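Local coordinates for glyoxylate-induced Protein (PDB 1SQ4), which is a two-domain cupin of unestablished function that may act as a ureidoglycine aminohydrolase, at residues A[88-93]-A[140-145]; A[92-97]-A[110-115]; A[103-108]-A[124-129]; A[117-122]-A[155-160]. One frame throughout, in Å; residues are numbered along the deposited sequence.

Strand 90-98 supplies the first segments of interactions 1 and 2, which share A92 and V93. Interaction 2 closes first, at 110-115, joining that strand to the end of strand 109-112. Before it closes, 103-108 has begun interaction 3, completed at 124-129, so 2 and 3 cross. Interaction 4 opens at 117-122, inside the loop of interaction 3, and closes only at 155-160, crossing both 3 and 1 but following 2 in series. Interaction 1, closing at 140-145, encloses interaction 3 entirely. Interactions 1 and 4 build neighbouring parts of one antiparallel sheet, interaction 3 lies in the smaller sheet, and interaction 2 links the two sheets.

Interaction 1 of 4, residues A[88-93]-A[140-145]; sequences PNAEAV and WIRKHY
E91 and Y145 form the well-packed, buried part of this contact, their side chains crossing at about a right angle with carboxylate and ring 64° apart. CG of E91 sits between its own backbone N and carbonyl carbon (chi1 62°), which swings the acid across the neighbouring strand until its CD meets the ring edge of Y145 in plane, 3.8 Å from CD2. K143 runs alongside, its CD 3.7 Å from E91 OE1, before a bend at the last torsion takes NZ away to H144 O (2.8 Å) and to a salt bridge with D190; NZ remains 4.3 Å from E91 OE1, beyond a salt bridge. D190 also brings a carboxylate oxygen near E91, unfavourable if both acids are charged, which K143 NZ probably eases. In the backbone, E91 N donates to K143 O at 2.8 Å and Y145 N to N89 O at 3.0 Å, both nearly straight. On the opposite face A92 CB touches the W140 ring at its edge, 3.4 Å from NE1, while R142 CD lies over one ring face and the guanidinium reaches E85. The fit slackens towards exposed N89, whose CB approaches H144 CD2 only at 4.1 Å; the H144 ring is held from outside the two segments, ND1 by T273 O of the second subunit and NE2 by D87. The E91 face continues through V93 and I141 onto V193 of strand 191-198. Antiparallel pairing of this kind builds the beta barrel of the cupin fold, here in a bicupin whose first barrel packs its sheet against the second.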
loop_
_atom_site.group_PDB
_atom_site.type_symbol
_atom_site.label_atom_id
_atom_site.label_comp_id
_atom_site.label_asym_id
_atom_site.label_seq_id
_atom_site.Cartn_x
_atom_site.Cartn_y
_atom_site.Cartn_z
ATOM N N PRO A 88 -30.383 26.411 -21.149
ATOM C CA PRO A 88 -30.133 27.778 -21.596
ATOM C C PRO A 88 -28.783 28.358 -21.176
ATOM O O PRO A 88 -28.299 29.305 -21.796
ATOM C CB PRO A 88 -31.302 28.543 -20.996
ATOM C CG PRO A 88 -31.514 27.825 -19.702
ATOM C CD PRO A 88 -31.453 26.383 -20.137
ATOM N N ASN A 89 -28.175 27.807 -20.129
ATOM C CA ASN A 89 -26.885 28.311 -19.670
ATOM C C ASN A 89 -25.717 27.483 -20.182
ATOM O O ASN A 89 -24.554 27.826 -19.967
ATOM C CB ASN A 89 -26.827 28.348 -18.147
ATOM C CG ASN A 89 -27.833 29.287 -17.556
ATOM O OD1 ASN A 89 -28.877 28.862 -17.055
ATOM N ND2 ASN A 89 -27.540 30.582 -17.622
ATOM N N ALA A 90 -26.023 26.397 -20.873
ATOM C CA ALA A 90 -24.977 25.541 -21.397
ATOM C C ALA A 90 -24.272 26.113 -22.627
ATOM O O ALA A 90 -24.909 26.520 -23.601
ATOM C CB ALA A 90 -25.554 24.170 -21.730
ATOM N N GLU A 91 -22.948 26.164 -22.567
ATOM C CA GLU A 91 -22.162 26.628 -23.703
ATOM C C GLU A 91 -21.557 25.334 -24.236
ATOM O O GLU A 91 -21.515 24.336 -23.516
ATOM C CB GLU A 91 -21.074 27.604 -23.251
ATOM C CG GLU A 91 -20.058 27.010 -22.303
ATOM C CD GLU A 91 -19.042 28.032 -21.811
ATOM O OE1 GLU A 91 -19.071 28.356 -20.606
ATOM O OE2 GLU A 91 -18.210 28.509 -22.626
ATOM N N ALA A 92 -21.103 25.330 -25.484
ATOM C CA ALA A 92 -20.537 24.110 -26.043
ATOM C C ALA A 92 -19.415 24.295 -27.065
ATOM O O ALA A 92 -19.117 25.403 -27.521
ATOM C CB ALA A 92 -21.652 23.264 -26.674
ATOM N N VAL A 93 -18.799 23.171 -27.399
ATOM C CA VAL A 93 -17.752 23.106 -28.392
ATOM C C VAL A 93 -17.960 21.776 -29.109
ATOM O O VAL A 93 -17.976 20.711 -28.481
ATOM C CB VAL A 93 -16.349 23.132 -27.764
ATOM C CG1 VAL A 93 -15.306 22.893 -28.837
ATOM C CG2 VAL A 93 -16.105 24.468 -27.088
ATOM N N TRP A 140 -18.757 16.509 -27.970
ATOM C CA TRP A 140 -19.601 17.599 -27.516
ATOM C C TRP A 140 -19.232 17.924 -26.069
ATOM O O TRP A 140 -19.543 17.180 -25.141
ATOM C CB TRP A 140 -21.068 17.180 -27.647
ATOM C CG TRP A 140 -22.105 18.228 -27.299
ATOM C CD1 TRP A 140 -21.887 19.537 -26.992
ATOM C CD2 TRP A 140 -23.518 18.014 -27.151
ATOM N NE1 TRP A 140 -23.076 20.152 -26.648
ATOM C CE2 TRP A 140 -24.093 19.233 -26.736
ATOM C CE3 TRP A 140 -24.360 16.899 -27.322
ATOM C CZ2 TRP A 140 -25.457 19.380 -26.489
ATOM C CZ3 TRP A 140 -25.724 17.048 -27.075
ATOM C CH2 TRP A 140 -26.252 18.278 -26.661
ATOM N N ILE A 141 -18.556 19.047 -25.884
ATOM C CA ILE A 141 -18.134 19.463 -24.566
ATOM C C ILE A 141 -19.052 20.562 -24.024
ATOM O O ILE A 141 -19.216 21.610 -24.651
ATOM C CB ILE A 141 -16.686 19.942 -24.640
ATOM C CG1 ILE A 141 -15.821 18.823 -25.209
ATOM C CG2 ILE A 141 -16.198 20.329 -23.274
ATOM C CD1 ILE A 141 -14.431 19.240 -25.600
ATOM N N ARG A 142 -19.640 20.320 -22.853
ATOM C CA ARG A 142 -20.565 21.277 -22.245
ATOM C C ARG A 142 -20.127 21.863 -20.917
ATOM O O ARG A 142 -19.395 21.231 -20.154
ATOM C CB ARG A 142 -21.947 20.632 -22.048
ATOM C CG ARG A 142 -22.656 20.268 -23.350
ATOM C CD ARG A 142 -23.849 19.346 -23.141
ATOM N NE ARG A 142 -25.053 20.000 -22.620
ATOM C CZ ARG A 142 -25.448 19.948 -21.354
ATOM N NH1 ARG A 142 -24.729 19.276 -20.463
ATOM N NH2 ARG A 142 -26.576 20.540 -20.985
ATOM N N LYS A 143 -20.598 23.076 -20.646
ATOM C CA LYS A 143 -20.300 23.763 -19.398
ATOM C C LYS A 143 -21.245 24.924 -19.200
ATOM O O LYS A 143 -21.659 25.571 -20.157
ATOM C CB LYS A 143 -18.876 24.316 -19.387
ATOM C CG LYS A 143 -18.546 25.189 -18.167
ATOM C CD LYS A 143 -17.261 25.964 -18.419
ATOM C CE LYS A 143 -16.756 26.770 -17.215
ATOM N NZ LYS A 143 -17.756 27.644 -16.552
ATOM N N HIS A 144 -21.595 25.191 -17.955
ATOM C CA HIS A 144 -22.453 26.318 -17.699
ATOM C C HIS A 144 -21.549 27.539 -17.802
ATOM O O HIS A 144 -20.526 27.645 -17.112
ATOM C CB HIS A 144 -23.080 26.213 -16.309
ATOM C CG HIS A 144 -24.219 25.242 -16.233
ATOM N ND1 HIS A 144 -24.631 24.678 -15.042
ATOM C CD2 HIS A 144 -25.051 24.761 -17.181
ATOM C CE1 HIS A 144 -25.667 23.893 -15.264
ATOM N NE2 HIS A 144 -25.946 23.922 -16.553
ATOM N N TYR A 145 -21.924 28.445 -18.694
ATOM C CA TYR A 145 -21.170 29.664 -18.919
ATOM C C TYR A 145 -21.299 30.591 -17.727
ATOM O O TYR A 145 -22.363 30.699 -17.127
ATOM C CB TYR A 145 -21.681 30.364 -20.183
ATOM C CG TYR A 145 -20.976 31.672 -20.467
ATOM C CD1 TYR A 145 -21.598 32.894 -20.206
ATOM C CD2 TYR A 145 -19.658 31.693 -20.954
ATOM C CE1 TYR A 145 -20.933 34.096 -20.416
ATOM C CE2 TYR A 145 -18.989 32.903 -21.164
ATOM C CZ TYR A 145 -19.640 34.095 -20.885
ATOM O OH TYR A 145 -18.993 35.286 -21.039
#

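Interaction 2 of 4, residues A[92-97]-A[110-115]; sequences AVLFVV and HAMQPG
V96 O receives the backbone N-H of G115 in a nearly straight bond (2.8 Å, 171°), the donor tilted 27° out of the carbonyl plane. P114 lies just beside it, its CA directed at the same oxygen and its CB 3.8 Å from V97 O. G115 adopts a positive phi, a conformation that favours glycine; its own carbonyl oxygen comes to 3.6 Å from F95 CE1, approaching that ring obliquely. The apolar part of the contact is carried by selenomethionine M112, where a bend about the CG-SE bond (chi3 -89°) brings CE to 3.9 Å from L94 CD2, the two side chains crossing at about a right angle. Further out, A118 packs against both L94 and M112, while N160 ND2 donates to P114 O and so ties down the turn. V96 also bonds through its backbone to G116, where the next strand starts. The contact thus spans the passage from strand 109-112, at the border of the four-stranded sheet, into strand 116-120, which pairs with strand 90-98 in the six-stranded one.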
loop_
_atom_site.group_PDB
_atom_site.type_symbol
_atom_site.label_atom_id
_atom_site.label_comp_id
_atom_site.label_asym_id
_atom_site.label_seq_id
_atom_site.Cartn_x
_atom_site.Cartn_y
_atom_site.Cartn_z
ATOM N N ALA A 92 -21.103 25.330 -25.484
ATOM C CA ALA A 92 -20.537 24.110 -26.043
ATOM C C ALA A 92 -19.415 24.295 -27.065
ATOM O O ALA A 92 -19.117 25.403 -27.521
ATOM C CB ALA A 92 -21.652 23.264 -26.674
ATOM N N VAL A 93 -18.799 23.171 -27.399
ATOM C CA VAL A 93 -17.752 23.106 -28.392
ATOM C C VAL A 93 -17.960 21.776 -29.109
ATOM O O VAL A 93 -17.976 20.711 -28.481
ATOM C CB VAL A 93 -16.349 23.132 -27.764
ATOM C CG1 VAL A 93 -15.306 22.893 -28.837
ATOM C CG2 VAL A 93 -16.105 24.468 -27.088
ATOM N N LEU A 94 -18.153 21.843 -30.419
ATOM C CA LEU A 94 -18.353 20.648 -31.228
ATOM C C LEU A 94 -17.076 20.397 -32.005
ATOM O O LEU A 94 -16.512 21.309 -32.619
ATOM C CB LEU A 94 -19.533 20.843 -32.190
ATOM C CG LEU A 94 -20.914 20.256 -31.860
ATOM C CD1 LEU A 94 -21.303 20.523 -30.427
ATOM C CD2 LEU A 94 -21.938 20.846 -32.810
ATOM N N PHE A 95 -16.616 19.155 -31.973
ATOM C CA PHE A 95 -15.397 18.790 -32.666
ATOM C C PHE A 95 -15.581 17.476 -33.399
ATOM O O PHE A 95 -15.521 16.404 -32.792
ATOM C CB PHE A 95 -14.256 18.648 -31.666
ATOM C CG PHE A 95 -12.949 18.307 -32.299
ATOM C CD1 PHE A 95 -12.300 19.232 -33.106
ATOM C CD2 PHE A 95 -12.390 17.046 -32.130
ATOM C CE1 PHE A 95 -11.111 18.906 -33.729
ATOM C CE2 PHE A 95 -11.195 16.713 -32.753
ATOM C CZ PHE A 95 -10.554 17.640 -33.558
ATOM N N VAL A 96 -15.781 17.547 -34.708
ATOM C CA VAL A 96 -15.993 16.333 -35.477
ATOM C C VAL A 96 -14.705 15.561 -35.738
ATOM O O VAL A 96 -13.696 16.131 -36.146
ATOM C CB VAL A 96 -16.697 16.653 -36.802
ATOM C CG1 VAL A 96 -15.944 17.738 -37.508
ATOM C CG2 VAL A 96 -16.788 15.403 -37.666
ATOM N N VAL A 97 -14.759 14.255 -35.492
ATOM C CA VAL A 97 -13.600 13.397 -35.690
ATOM C C VAL A 97 -13.764 12.422 -36.850
ATOM O O VAL A 97 -12.784 11.871 -37.346
ATOM C CB VAL A 97 -13.267 12.594 -34.417
ATOM C CG1 VAL A 97 -12.824 13.533 -33.320
ATOM C CG2 VAL A 97 -14.472 11.790 -33.976
ATOM N N HIS A 110 -23.232 25.336 -41.594
ATOM C CA HIS A 110 -21.833 24.984 -41.813
ATOM C C HIS A 110 -21.660 23.511 -42.110
ATOM O O HIS A 110 -22.228 22.663 -41.431
ATOM C CB HIS A 110 -20.983 25.310 -40.589
ATOM C CG HIS A 110 -21.084 26.728 -40.142
ATOM N ND1 HIS A 110 -22.122 27.184 -39.359
ATOM C CD2 HIS A 110 -20.291 27.799 -40.381
ATOM C CE1 HIS A 110 -21.964 28.474 -39.135
ATOM N NE2 HIS A 110 -20.861 28.873 -39.746
ATOM N N ALA A 111 -20.863 23.213 -43.124
ATOM C CA ALA A 111 -20.591 21.835 -43.475
ATOM C C ALA A 111 -19.277 21.519 -42.780
ATOM O O ALA A 111 -18.205 21.913 -43.252
ATOM C CB ALA A 111 -20.447 21.685 -44.978
HETATM N N MSE A 112 -19.364 20.825 -41.650
HETATM C CA MSE A 112 -18.178 20.480 -40.874
HETATM C C MSE A 112 -17.562 19.145 -41.274
HETATM O O MSE A 112 -18.232 18.116 -41.276
HETATM C CB MSE A 112 -18.522 20.441 -39.383
HETATM C CG MSE A 112 -19.325 21.623 -38.905
HETATM SE SE MSE A 112 -19.264 21.860 -36.989
HETATM C CE MSE A 112 -20.755 20.748 -36.505
ATOM N N GLN A 113 -16.278 19.170 -41.610
ATOM C CA GLN A 113 -15.554 17.962 -41.992
ATOM C C GLN A 113 -14.739 17.523 -40.787
ATOM O O GLN A 113 -14.572 18.283 -39.834
ATOM C CB GLN A 113 -14.613 18.261 -43.148
ATOM C CG GLN A 113 -15.305 18.788 -44.391
ATOM C CD GLN A 113 -16.276 17.784 -44.962
ATOM O OE1 GLN A 113 -15.945 16.596 -45.113
ATOM N NE2 GLN A 113 -17.482 18.246 -45.300
ATOM N N PRO A 114 -14.226 16.286 -40.797
ATOM C CA PRO A 114 -13.436 15.880 -39.631
ATOM C C PRO A 114 -12.360 16.937 -39.399
ATOM O O PRO A 114 -11.662 17.351 -40.333
ATOM C CB PRO A 114 -12.875 14.528 -40.056
ATOM C CG PRO A 114 -13.999 13.974 -40.885
ATOM C CD PRO A 114 -14.365 15.171 -41.749
ATOM N N GLY A 115 -12.258 17.386 -38.152
ATOM C CA GLY A 115 -11.309 18.420 -37.793
ATOM C C GLY A 115 -12.083 19.695 -37.506
ATOM O O GLY A 115 -11.562 20.636 -36.907
#

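Interaction 3 of 4, residues A[103-108]-A[124-129]; sequences LTLQGQ and ADYKVR
Y126 holds its CG between the backbone N and the carbonyl carbon (chi1 76°), whereas L103 and L105 both turn CG opposite their own nitrogens, and these settings bring the three together. L105 CD1 comes against Y126 CB at 3.4 Å; L103 CD1 reaches the ring at Y126 CD2, 3.5 Å away, and also V128 CG1 at 3.8 Å. Both leucines cross the tyrosine side chain obliquely. A different pair meets on the other surface of the sheet: K127 sets its CG 3.8 Å from T104 CB, and the rest of its chain then runs extended. T104 and K127 form the hydrogen-bonded pair of this antiparallel ladder, flanked by the non-hydrogen-bonded pairs L103-V128 and L105-Y126. The bond from T104 N to K127 O is 2.9 Å long and nearly straight, and the return bond from K127 N to T104 O is more bent at 138°. The strands belong to the smaller sheet of the first cupin barrel, and the leucine-tyrosine face looks inward onto A118 and I120 of the larger sheet. Beyond L105 the chain reverses through a two-residue hairpin turn, Q106 and G107 both having positive phi, secured by L105 N bonding to Q108 O at 2.9 Å. The carboxamide of Q106 returns beside A124, Q106 OE1 lying 4.1 Å from A124 CB. At the far end the R129 side chain leads off to a salt bridge with D50.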
loop_
_atom_site.group_PDB
_atom_site.type_symbol
_atom_site.label_atom_id
_atom_site.label_comp_id
_atom_site.label_asym_id
_atom_site.label_seq_id
_atom_site.Cartn_x
_atom_site.Cartn_y
_atom_site.Cartn_z
ATOM N N LEU A 103 -24.078 21.741 -39.269
ATOM C CA LEU A 103 -24.465 22.594 -38.145
ATOM C C LEU A 103 -25.093 23.902 -38.599
ATOM O O LEU A 103 -24.545 24.612 -39.441
ATOM C CB LEU A 103 -23.245 22.929 -37.275
ATOM C CG LEU A 103 -23.445 23.987 -36.178
ATOM C CD1 LEU A 103 -24.375 23.439 -35.124
ATOM C CD2 LEU A 103 -22.123 24.372 -35.560
ATOM N N THR A 104 -26.246 24.219 -38.030
ATOM C CA THR A 104 -26.921 25.464 -38.344
ATOM C C THR A 104 -26.760 26.294 -37.078
ATOM O O THR A 104 -27.446 26.074 -36.078
ATOM C CB THR A 104 -28.405 25.227 -38.659
ATOM O OG1 THR A 104 -28.511 24.391 -39.813
ATOM C CG2 THR A 104 -29.108 26.530 -38.931
ATOM N N LEU A 105 -25.824 27.235 -37.117
ATOM C CA LEU A 105 -25.550 28.065 -35.964
ATOM C C LEU A 105 -25.683 29.533 -36.304
ATOM O O LEU A 105 -25.060 30.020 -37.247
ATOM C CB LEU A 105 -24.141 27.774 -35.450
ATOM C CG LEU A 105 -23.719 28.490 -34.169
ATOM C CD1 LEU A 105 -24.625 28.050 -33.052
ATOM C CD2 LEU A 105 -22.265 28.182 -33.835
ATOM N N GLN A 106 -26.500 30.238 -35.529
ATOM C CA GLN A 106 -26.698 31.662 -35.754
ATOM C C GLN A 106 -27.131 31.923 -37.185
ATOM O O GLN A 106 -26.508 32.712 -37.901
ATOM C CB GLN A 106 -25.396 32.424 -35.475
ATOM C CG GLN A 106 -25.519 33.433 -34.345
ATOM C CD GLN A 106 -25.827 32.765 -33.010
ATOM O OE1 GLN A 106 -26.744 31.940 -32.902
ATOM N NE2 GLN A 106 -25.070 33.135 -31.980
ATOM N N GLY A 107 -28.197 31.249 -37.595
ATOM C CA GLY A 107 -28.710 31.412 -38.940
ATOM C C GLY A 107 -27.653 31.266 -40.016
ATOM O O GLY A 107 -27.682 31.979 -41.019
ATOM N N GLN A 108 -26.720 30.341 -39.800
ATOM C CA GLN A 108 -25.644 30.077 -40.748
ATOM C C GLN A 108 -25.371 28.579 -40.775
ATOM O O GLN A 108 -25.016 28.000 -39.754
ATOM C CB GLN A 108 -24.375 30.818 -40.326
ATOM C CG GLN A 108 -23.201 30.610 -41.276
ATOM C CD GLN A 108 -23.122 31.676 -42.353
ATOM O OE1 GLN A 108 -24.141 32.110 -42.884
ATOM N NE2 GLN A 108 -21.906 32.093 -42.692
ATOM N N ALA A 124 -27.547 29.961 -27.244
ATOM C CA ALA A 124 -27.565 30.128 -28.690
ATOM C C ALA A 124 -28.373 29.051 -29.403
ATOM O O ALA A 124 -28.256 27.862 -29.099
ATOM C CB ALA A 124 -26.142 30.163 -29.231
ATOM N N ASP A 125 -29.200 29.467 -30.355
ATOM C CA ASP A 125 -30.000 28.508 -31.103
ATOM C C ASP A 125 -29.166 27.878 -32.200
ATOM O O ASP A 125 -28.410 28.556 -32.898
ATOM C CB ASP A 125 -31.220 29.170 -31.736
ATOM C CG ASP A 125 -32.157 29.749 -30.713
ATOM O OD1 ASP A 125 -32.443 29.059 -29.701
ATOM O OD2 ASP A 125 -32.622 30.893 -30.928
ATOM N N TYR A 126 -29.319 26.573 -32.355
ATOM C CA TYR A 126 -28.581 25.861 -33.373
ATOM C C TYR A 126 -29.180 24.492 -33.540
ATOM O O TYR A 126 -30.089 24.110 -32.808
ATOM C CB TYR A 126 -27.121 25.708 -32.961
ATOM C CG TYR A 126 -26.848 24.650 -31.904
ATOM C CD1 TYR A 126 -27.050 24.913 -30.546
ATOM C CD2 TYR A 126 -26.327 23.405 -32.262
ATOM C CE1 TYR A 126 -26.725 23.964 -29.565
ATOM C CE2 TYR A 126 -26.002 22.450 -31.294
ATOM C CZ TYR A 126 -26.200 22.740 -29.949
ATOM O OH TYR A 126 -25.848 21.807 -29.001
ATOM N N LYS A 127 -28.675 23.752 -34.512
ATOM C CA LYS A 127 -29.151 22.401 -34.706
ATOM C C LYS A 127 -28.160 21.629 -35.534
ATOM O O LYS A 127 -27.407 22.218 -36.299
ATOM C CB LYS A 127 -30.558 22.398 -35.307
ATOM C CG LYS A 127 -30.805 23.361 -36.443
ATOM C CD LYS A 127 -32.292 23.477 -36.689
ATOM C CE LYS A 127 -32.578 24.366 -37.872
ATOM N NZ LYS A 127 -34.031 24.359 -38.230
ATOM N N VAL A 128 -28.131 20.314 -35.337
ATOM C CA VAL A 128 -27.185 19.455 -36.039
ATOM C C VAL A 128 -27.859 18.342 -36.819
ATOM O O VAL A 128 -28.832 17.741 -36.368
ATOM C CB VAL A 128 -26.171 18.796 -35.051
ATOM C CG1 VAL A 128 -25.416 19.856 -34.291
ATOM C CG2 VAL A 128 -26.894 17.891 -34.088
ATOM N N ARG A 129 -27.331 18.044 -37.990
ATOM C CA ARG A 129 -27.939 17.000 -38.777
ATOM C C ARG A 129 -26.876 16.301 -39.611
ATOM O O ARG A 129 -25.872 16.911 -39.999
ATOM C CB ARG A 129 -29.038 17.616 -39.658
ATOM C CG ARG A 129 -29.812 16.635 -40.523
ATOM C CD ARG A 129 -30.609 15.639 -39.698
ATOM N NE ARG A 129 -31.657 16.273 -38.902
ATOM C CZ ARG A 129 -32.409 15.625 -38.019
ATOM N NH1 ARG A 129 -33.337 16.273 -37.333
ATOM N NH2 ARG A 129 -32.228 14.328 -37.811
#

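Interaction 4 of 4, residues A[117-122]-A[155-160]; sequences YAFIPP and EAFVTN
F119 places its CB, rather than its ring, over the face of the F157 ring: CB is 3.9 Å from the F157 ring centroid and 23° off the normal, a CH-pi contact displaced toward the rim. The two ring planes are only 21° apart, yet their centroids are 5.7 Å from each other, so the rings are slid past one another and barely overlap. The setting follows from F157, whose CG lies between N and carbonyl carbon (chi1 61°) and therefore leans over the adjacent strand. Y117 CE2 also approaches that ring, 4.1 Å from F157 CE1, at an oblique tilt. The rings are carried on paired backbones: F119 N donates to F157 O at 3.1 Å and T159 N to Y117 O at 3.0 Å, within an antiparallel ladder in which A118 and V158 form the non-hydrogen-bonded pair. Strand 157-160 is an edge strand of the six-stranded sheet within this chain, added beside strand 116-120 in the first cupin barrel. The aromatic face is directed toward the second half of the chain, which forms the second barrel; from there F181 stacks on Y117, H189 meets F119 edge-to-face, and the Y117 hydroxyl hydrogen-bonds V193 O. On the opposite face A118 CB touches V158 CG2 at 4.2 Å. Just beyond the F119-F157 pair, E155 O lies at the edge of the F119 ring, near its plane and 3.8 Å from F119 CD1, and A156 CB rests on P121 CD at 3.5 Å, while the E155 side chain turns away to a salt bridge with R188.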
loop_
_atom_site.group_PDB
_atom_site.type_symbol
_atom_site.label_atom_id
_atom_site.label_comp_id
_atom_site.label_asym_id
_atom_site.label_seq_id
_atom_site.Cartn_x
_atom_site.Cartn_y
_atom_site.Cartn_z
ATOM N N TYR A 117 -14.207 22.506 -35.953
ATOM C CA TYR A 117 -14.373 23.002 -34.583
ATOM C C TYR A 117 -15.470 24.065 -34.529
ATOM O O TYR A 117 -15.473 25.008 -35.308
ATOM C CB TYR A 117 -13.038 23.595 -34.115
ATOM C CG TYR A 117 -12.926 23.991 -32.651
ATOM C CD1 TYR A 117 -12.219 23.198 -31.748
ATOM C CD2 TYR A 117 -13.418 25.213 -32.202
ATOM C CE1 TYR A 117 -11.984 23.616 -30.439
ATOM C CE2 TYR A 117 -13.192 25.643 -30.899
ATOM C CZ TYR A 117 -12.468 24.842 -30.021
ATOM O OH TYR A 117 -12.206 25.301 -28.747
ATOM N N ALA A 118 -16.395 23.917 -33.594
ATOM C CA ALA A 118 -17.482 24.874 -33.478
ATOM C C ALA A 118 -17.750 25.271 -32.030
ATOM O O ALA A 118 -17.819 24.417 -31.150
ATOM C CB ALA A 118 -18.747 24.295 -34.110
ATOM N N PHE A 119 -17.878 26.574 -31.793
ATOM C CA PHE A 119 -18.157 27.097 -30.460
ATOM C C PHE A 119 -19.558 27.682 -30.445
ATOM O O PHE A 119 -19.897 28.572 -31.232
ATOM C CB PHE A 119 -17.148 28.174 -30.059
ATOM C CG PHE A 119 -17.467 28.831 -28.743
ATOM C CD1 PHE A 119 -18.068 30.085 -28.705
ATOM C CD2 PHE A 119 -17.240 28.163 -27.541
ATOM C CE1 PHE A 119 -18.447 30.655 -27.495
ATOM C CE2 PHE A 119 -17.617 28.724 -26.330
ATOM C CZ PHE A 119 -18.222 29.973 -26.309
ATOM N N ILE A 120 -20.371 27.177 -29.535
ATOM C CA ILE A 120 -21.742 27.611 -29.427
ATOM C C ILE A 120 -21.885 28.323 -28.112
ATOM O O ILE A 120 -21.606 27.753 -27.076
ATOM C CB ILE A 120 -22.659 26.400 -29.454
ATOM C CG1 ILE A 120 -22.352 25.567 -30.695
ATOM C CG2 ILE A 120 -24.103 26.817 -29.436
ATOM C CD1 ILE A 120 -23.195 24.329 -30.783
ATOM N N PRO A 121 -22.266 29.609 -28.141
ATOM C CA PRO A 121 -22.445 30.407 -26.920
ATOM C C PRO A 121 -23.719 30.026 -26.171
ATOM O O PRO A 121 -24.674 29.525 -26.763
ATOM C CB PRO A 121 -22.460 31.847 -27.442
ATOM C CG PRO A 121 -22.982 31.699 -28.832
ATOM C CD PRO A 121 -22.251 30.475 -29.330
ATOM N N PRO A 122 -23.755 30.277 -24.859
ATOM C CA PRO A 122 -24.918 29.940 -24.037
ATOM C C PRO A 122 -26.236 30.496 -24.540
ATOM O O PRO A 122 -26.329 31.666 -24.894
ATOM C CB PRO A 122 -24.532 30.473 -22.664
ATOM C CG PRO A 122 -23.692 31.651 -22.994
ATOM C CD PRO A 122 -22.843 31.178 -24.140
ATOM N N GLU A 155 -18.912 35.304 -28.886
ATOM C CA GLU A 155 -19.600 35.091 -30.158
ATOM C C GLU A 155 -19.196 33.762 -30.762
ATOM O O GLU A 155 -18.051 33.339 -30.636
ATOM C CB GLU A 155 -19.297 36.237 -31.128
ATOM C CG GLU A 155 -20.188 37.466 -30.914
ATOM C CD GLU A 155 -19.575 38.743 -31.464
ATOM O OE1 GLU A 155 -18.396 39.033 -31.136
ATOM O OE2 GLU A 155 -20.272 39.470 -32.211
ATOM N N ALA A 156 -20.158 33.105 -31.400
ATOM C CA ALA A 156 -19.937 31.818 -32.036
ATOM C C ALA A 156 -18.967 31.939 -33.190
ATOM O O ALA A 156 -18.610 33.033 -33.611
ATOM C CB ALA A 156 -21.243 31.259 -32.544
ATOM N N PHE A 157 -18.533 30.792 -33.688
ATOM C CA PHE A 157 -17.629 30.742 -34.813
ATOM C C PHE A 157 -17.361 29.283 -35.141
ATOM O O PHE A 157 -17.523 28.405 -34.291
ATOM C CB PHE A 157 -16.342 31.516 -34.497
ATOM C CG PHE A 157 -15.568 30.981 -33.336
ATOM C CD1 PHE A 157 -14.705 29.910 -33.507
ATOM C CD2 PHE A 157 -15.710 31.535 -32.069
ATOM C CE1 PHE A 157 -13.990 29.398 -32.444
ATOM C CE2 PHE A 157 -14.998 31.030 -30.988
ATOM C CZ PHE A 157 -14.139 29.956 -31.179
ATOM N N VAL A 158 -17.004 29.032 -36.395
ATOM C CA VAL A 158 -16.724 27.689 -36.885
ATOM C C VAL A 158 -15.427 27.751 -37.685
ATOM O O VAL A 158 -15.129 28.762 -38.334
ATOM C CB VAL A 158 -17.857 27.181 -37.801
ATOM C CG1 VAL A 158 -17.590 25.744 -38.235
ATOM C CG2 VAL A 158 -19.189 27.282 -37.079
ATOM N N THR A 159 -14.662 26.664 -37.635
ATOM C CA THR A 159 -13.389 26.598 -38.321
ATOM C C THR A 159 -12.877 25.163 -38.239
ATOM O O THR A 159 -13.599 24.279 -37.778
ATOM C CB THR A 159 -12.382 27.573 -37.659
ATOM O OG1 THR A 159 -11.121 27.522 -38.341
ATOM C CG2 THR A 159 -12.190 27.218 -36.192
ATOM N N ASN A 160 -11.649 24.929 -38.696
ATOM C CA ASN A 160 -11.060 23.597 -38.654
ATOM C C ASN A 160 -9.629 23.721 -38.118
ATOM O O ASN A 160 -8.858 24.569 -38.559
ATOM C CB ASN A 160 -11.094 22.957 -40.054
ATOM C CG ASN A 160 -10.710 21.476 -40.043
ATOM O OD1 ASN A 160 -9.579 21.124 -39.713
ATOM N ND2 ASN A 160 -11.659 20.607 -40.404
#